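Local coordinates for putative N-acetylmuramoyl-L-alanine amidase,autolysin cwp6 (Peptoclostridium difficile, PDB 5J72), which probably hydrolyses the N-acetylmuramoyl-L-alanine amide bond of peptidoglycan as a zinc-dependent autolysin, and carries CWB2 modules that anchor it in the cell wall, at residues A[48-52]-A[53-57]; A[249-252]-A[253-256]. All blocks are in the same frame, centred on the assembly; numbering follows the deposited sequence.

Contact 1: A[48-52]-A[53-57]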
loop_
_atom_site.group_PDB
_atom_site.type_symbol
_atom_site.label_atom_id
_atom_site.label_comp_id
_atom_site.label_asym_id
_atom_site.label_seq_id
_atom_site.Cartn_x
_atom_site.Cartn_y
_atom_site.Cartn_z
ATOM N N LEU A 48 -13.807 -28.621 -9.706
ATOM C CA LEU A 48 -14.667 -27.504 -9.282
ATOM C C LEU A 48 -16.039 -28.076 -8.992
ATOM O O LEU A 48 -16.586 -28.806 -9.828
ATOM C CB LEU A 48 -14.716 -26.461 -10.443
ATOM C CG LEU A 48 -13.331 -26.074 -11.014
ATOM C CD1 LEU A 48 -13.578 -24.970 -11.984
ATOM C CD2 LEU A 48 -12.341 -25.612 -9.879
ATOM N N ASN A 49 -16.599 -27.764 -7.821
ATOM C CA ASN A 49 -17.904 -28.301 -7.409
ATOM C C ASN A 49 -19.039 -27.342 -7.659
ATOM O O ASN A 49 -18.891 -26.156 -7.432
ATOM C CB ASN A 49 -17.832 -28.571 -5.938
ATOM C CG ASN A 49 -16.839 -29.683 -5.692
ATOM O OD1 ASN A 49 -15.800 -29.441 -5.092
ATOM N ND2 ASN A 49 -17.084 -30.902 -6.143
ATOM N N TYR A 50 -20.179 -27.878 -8.091
ATOM C CA TYR A 50 -21.341 -27.078 -8.395
ATOM C C TYR A 50 -21.883 -26.336 -7.161
ATOM O O TYR A 50 -22.082 -26.942 -6.103
ATOM C CB TYR A 50 -22.411 -27.982 -8.979
ATOM C CG TYR A 50 -23.554 -27.176 -9.559
ATOM C CD1 TYR A 50 -23.377 -26.391 -10.691
ATOM C CD2 TYR A 50 -24.819 -27.205 -8.970
ATOM C CE1 TYR A 50 -24.434 -25.653 -11.231
ATOM C CE2 TYR A 50 -25.884 -26.484 -9.508
ATOM C CZ TYR A 50 -25.691 -25.713 -10.630
ATOM O OH TYR A 50 -26.759 -25.008 -11.109
ATOM N N ASN A 51 -22.140 -25.057 -7.319
ATOM C CA ASN A 51 -22.670 -24.244 -6.225
ATOM C C ASN A 51 -24.038 -23.753 -6.728
ATOM O O ASN A 51 -24.090 -22.924 -7.625
ATOM C CB ASN A 51 -21.706 -23.116 -5.887
ATOM C CG ASN A 51 -22.269 -22.123 -4.842
ATOM O OD1 ASN A 51 -23.439 -22.205 -4.460
ATOM N ND2 ASN A 51 -21.532 -21.119 -4.410
ATOM N N GLU A 52 -25.141 -24.301 -6.166
ATOM C CA GLU A 52 -26.495 -23.895 -6.590
ATOM C C GLU A 52 -26.758 -22.454 -6.293
ATOM O O GLU A 52 -27.479 -21.826 -7.054
ATOM C CB GLU A 52 -27.562 -24.788 -5.962
ATOM C CG GLU A 52 -27.515 -26.122 -6.678
ATOM C CD GLU A 52 -28.865 -26.737 -6.916
ATOM O OE1 GLU A 52 -29.500 -27.168 -5.919
ATOM O OE2 GLU A 52 -29.286 -26.809 -8.098
ATOM N N LYS A 53 -26.173 -21.894 -5.265
ATOM C CA LYS A 53 -26.421 -20.476 -5.035
ATOM C C LYS A 53 -26.049 -19.693 -6.288
ATOM O O LYS A 53 -26.812 -18.855 -6.737
ATOM C CB LYS A 53 -25.564 -19.973 -3.854
ATOM C CG LYS A 53 -25.722 -18.485 -3.547
ATOM C CD LYS A 53 -24.884 -18.058 -2.295
ATOM C CE LYS A 53 -25.742 -17.355 -1.235
ATOM N NZ LYS A 53 -24.945 -16.387 -0.413
ATOM N N THR A 54 -24.870 -19.975 -6.878
ATOM C CA THR A 54 -24.429 -19.205 -8.026
ATOM C C THR A 54 -24.627 -19.912 -9.370
ATOM O O THR A 54 -24.301 -19.304 -10.382
ATOM C CB THR A 54 -22.928 -18.862 -7.852
ATOM O OG1 THR A 54 -22.207 -20.117 -7.809
ATOM C CG2 THR A 54 -22.633 -18.091 -6.550
ATOM N N ASP A 55 -25.124 -21.163 -9.401
ATOM C CA ASP A 55 -25.275 -21.878 -10.680
ATOM C C ASP A 55 -23.870 -21.926 -11.428
ATOM O O ASP A 55 -23.782 -21.734 -12.636
ATOM C CB ASP A 55 -26.311 -21.138 -11.567
ATOM C CG ASP A 55 -26.516 -21.839 -12.891
ATOM O OD1 ASP A 55 -26.602 -21.138 -13.922
ATOM O OD2 ASP A 55 -26.558 -23.089 -12.906
ATOM N N SER A 56 -22.814 -22.158 -10.678
ATOM C CA SER A 56 -21.417 -22.148 -11.211
ATOM C C SER A 56 -20.608 -23.302 -10.589
ATOM O O SER A 56 -20.960 -23.765 -9.523
ATOM C CB SER A 56 -20.718 -20.870 -10.760
ATOM O OG SER A 56 -20.773 -19.942 -11.820
ATOM N N TYR A 57 -19.535 -23.731 -11.253
ATOM C CA TYR A 57 -18.667 -24.764 -10.680
ATOM C C TYR A 57 -17.503 -23.932 -10.067
ATOM O O TYR A 57 -16.868 -23.132 -10.785
ATOM C CB TYR A 57 -18.225 -25.716 -11.804
ATOM C CG TYR A 57 -19.385 -26.597 -12.245
ATOM C CD1 TYR A 57 -20.276 -26.174 -13.235
ATOM C CD2 TYR A 57 -19.598 -27.833 -11.660
ATOM C CE1 TYR A 57 -21.350 -26.972 -13.623
ATOM C CE2 TYR A 57 -20.664 -28.634 -12.035
ATOM C CZ TYR A 57 -21.537 -28.199 -13.009
ATOM O OH TYR A 57 -22.617 -28.994 -13.318
#

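Contact 2: A[249-252]-A[253-256]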
loop_
_atom_site.group_PDB
_atom_site.type_symbol
_atom_site.label_atom_id
_atom_site.label_comp_id
_atom_site.label_asym_id
_atom_site.label_seq_id
_atom_site.Cartn_x
_atom_site.Cartn_y
_atom_site.Cartn_z
ATOM N N ALA A 249 -22.460 3.432 -3.280
ATOM C CA ALA A 249 -22.846 2.493 -2.229
ATOM C C ALA A 249 -24.260 1.915 -2.507
ATOM O O ALA A 249 -24.502 0.726 -2.254
ATOM C CB ALA A 249 -22.795 3.195 -0.843
ATOM N N LYS A 250 -25.207 2.758 -2.972
ATOM C CA LYS A 250 -26.550 2.215 -3.264
ATOM C C LYS A 250 -26.498 1.235 -4.441
ATOM O O LYS A 250 -27.266 0.259 -4.494
ATOM C CB LYS A 250 -27.509 3.383 -3.640
ATOM C CG LYS A 250 -27.801 4.273 -2.408
ATOM C CD LYS A 250 -28.652 5.524 -2.873
ATOM C CE LYS A 250 -28.986 6.430 -1.711
ATOM N NZ LYS A 250 -30.027 7.427 -2.087
ATOM N N GLU A 251 -25.582 1.501 -5.389
ATOM C CA GLU A 251 -25.461 0.575 -6.523
ATOM C C GLU A 251 -24.915 -0.781 -6.022
ATOM O O GLU A 251 -25.423 -1.837 -6.387
ATOM C CB GLU A 251 -24.569 1.194 -7.598
ATOM C CG GLU A 251 -24.292 0.184 -8.727
ATOM C CD GLU A 251 -25.426 0.059 -9.797
ATOM O OE1 GLU A 251 -26.453 0.768 -9.686
ATOM O OE2 GLU A 251 -25.246 -0.756 -10.761
ATOM N N ILE A 252 -23.883 -0.753 -5.126
ATOM C CA ILE A 252 -23.383 -2.021 -4.617
ATOM C C ILE A 252 -24.519 -2.781 -3.883
ATOM O O ILE A 252 -24.642 -4.003 -4.002
ATOM C CB ILE A 252 -22.168 -1.741 -3.645
ATOM C CG1 ILE A 252 -20.961 -1.185 -4.463
ATOM C CG2 ILE A 252 -21.774 -3.046 -2.907
ATOM C CD1 ILE A 252 -19.818 -0.532 -3.572
ATOM N N ASP A 253 -25.340 -2.042 -3.136
ATOM C CA ASP A 253 -26.432 -2.659 -2.371
ATOM C C ASP A 253 -27.479 -3.393 -3.284
ATOM O O ASP A 253 -28.237 -4.229 -2.785
ATOM C CB ASP A 253 -27.129 -1.567 -1.547
ATOM C CG ASP A 253 -28.099 -2.124 -0.578
ATOM O OD1 ASP A 253 -27.677 -2.891 0.305
ATOM O OD2 ASP A 253 -29.273 -1.828 -0.711
ATOM N N LYS A 254 -27.493 -3.099 -4.584
ATOM C CA LYS A 254 -28.392 -3.826 -5.508
ATOM C C LYS A 254 -27.838 -5.201 -5.771
ATOM O O LYS A 254 -28.585 -6.086 -6.219
ATOM C CB LYS A 254 -28.464 -3.107 -6.848
ATOM C CG LYS A 254 -29.248 -1.798 -6.846
ATOM C CD LYS A 254 -28.970 -1.171 -8.201
ATOM C CE LYS A 254 -29.993 -0.139 -8.668
ATOM N NZ LYS A 254 -30.061 -0.097 -10.208
ATOM N N TYR A 255 -26.517 -5.421 -5.519
ATOM C CA TYR A 255 -25.894 -6.748 -5.742
ATOM C C TYR A 255 -25.829 -7.589 -4.494
ATOM O O TYR A 255 -26.063 -8.795 -4.551
ATOM C CB TYR A 255 -24.451 -6.554 -6.244
ATOM C CG TYR A 255 -24.440 -6.120 -7.686
ATOM C CD1 TYR A 255 -24.821 -4.826 -8.054
ATOM C CD2 TYR A 255 -24.124 -7.024 -8.697
ATOM C CE1 TYR A 255 -24.919 -4.458 -9.407
ATOM C CE2 TYR A 255 -24.206 -6.662 -10.040
ATOM C CZ TYR A 255 -24.615 -5.390 -10.392
ATOM O OH TYR A 255 -24.686 -5.126 -11.739
ATOM N N HIS A 256 -25.459 -6.972 -3.346
ATOM C CA HIS A 256 -25.411 -7.722 -2.086
ATOM C C HIS A 256 -25.520 -6.683 -0.981
ATOM O O HIS A 256 -25.317 -5.494 -1.227
ATOM C CB HIS A 256 -24.127 -8.559 -1.939
ATOM C CG HIS A 256 -22.889 -7.759 -2.167
ATOM N ND1 HIS A 256 -22.203 -7.798 -3.366
ATOM C CD2 HIS A 256 -22.220 -6.893 -1.365
ATOM C CE1 HIS A 256 -21.177 -6.967 -3.281
ATOM N NE2 HIS A 256 -21.158 -6.405 -2.088
HETATM O O HOH W 1 -28.142 1.561 -11.975
#

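Contact 1: A[48-52]-A[53-57]
Tyr50 and Tyr57 meet on one face of a beta hairpin, whose strands 42-51 and 56-63 turn back through Glu52 to Asp55 and a G1 beta bulge. The two are an antiparallel non-hydrogen-bonded pair. Tyr50 sets CD1 over one face of the Tyr57 ring, toward its rim, 3.5 Å from Tyr57 CZ. The ring planes meet obliquely, at 53°. Tyr50 CG is anti to the backbone N (chi1 -169°), which sends the ring along the hairpin toward the turn. There Tyr50 OH donates to Asp55 OD2 at 2.6 Å, on the anti lone pair of that oxygen. The carboxylate stands nearly upright to the ring, at 82°. Its other oxygen, OD1, forms a salt bridge with Lys23, so both ends of the group are held. Tyr57 OH is hydrogen-bonded to Ala30 O, at the start of the neighbouring strand 30-39. Farther from the turn, Leu48 CB packs against Tyr57 CB at 3.8 Å.

In the bulge, Asp55 and Ser56 both face Asn51. Asn51 N donates to Ser56 O at 2.8 Å, while the returning bond from Ser56 N to Asn51 O is weak. On the other face, Asn51 ND2 and Thr54 OG1 share the carboxylate of Glu58. Asn51 OD1 takes a weak bond from Lys53 N at 2.9 Å.

Contact 2: A[249-252]-A[253-256]
The C-terminal end of helix 241-253, in a CWB2 cell wall-binding module, runs out here into the loop before strand 260-265. Ile252 and His256 meet at this end. Their side chains lie side by side and point the same way, with Ile252 CG2 3.5 Å from His256 NE2. The methyl only touches this nitrogen; NE2 is hydrogen-bonded to Gln284 O, which ties the imidazole to the segment beyond helix 270-283. In the backbone, Ile252 O accepts two N-H groups. His256 N lies in the carbonyl plane and binds Ile252 O at 3.1 Å, with 163° at the hydrogen. Tyr255 N reaches Ile252 O at 2.8 Å from above that plane. Earlier in the turn, Asp253 N still makes the regular helical bond to Ala249 O at 3.0 Å. Lys254 N has moved toward a tighter turn: it bonds to Glu251 O at 3.0 Å and only weakly to Lys250 O.

Tyr255 turns the edge of its ring to Glu251 O, with CD1 3.5 Å from that oxygen. The Glu251 chain bends at chi2 (82°), which brings its carboxylate back toward Lys254 and Tyr255. OE2 is hydrogen-bonded to Tyr180 OH of helix 174-180, which gives the carboxylate a second partner. OE1 faces Lys254, whose extended chain crosses it obliquely and passes CD close by. The salt bridge from Glu251 OE1 to Lys254 NZ is long, and a water bridges the pair, donating to Glu251 OE1 and accepting from Lys254 NZ at 3.1 Å.

Overall arrangement
Contact 1 comes first along the chain, in the N-terminal domain, and contact 2 follows in a CWB2 module. They share no strand, helix or sheet. Their centres are about 22 Å apart, and their nearest atoms about 8 Å, so they do not touch. Both lie on the same side of the chain's centre. Contact 1 closes the hairpin of strands 42-51 and 56-63. Contact 2 lies at the C-terminal end of helix 241-253, before strand 260-265 of a four-stranded parallel sheet. The two turns therefore belong to separate parts of one molecule. Neither includes the zinc ligands His460, Glu477 and His530, which lie in the amidase region later in the chain.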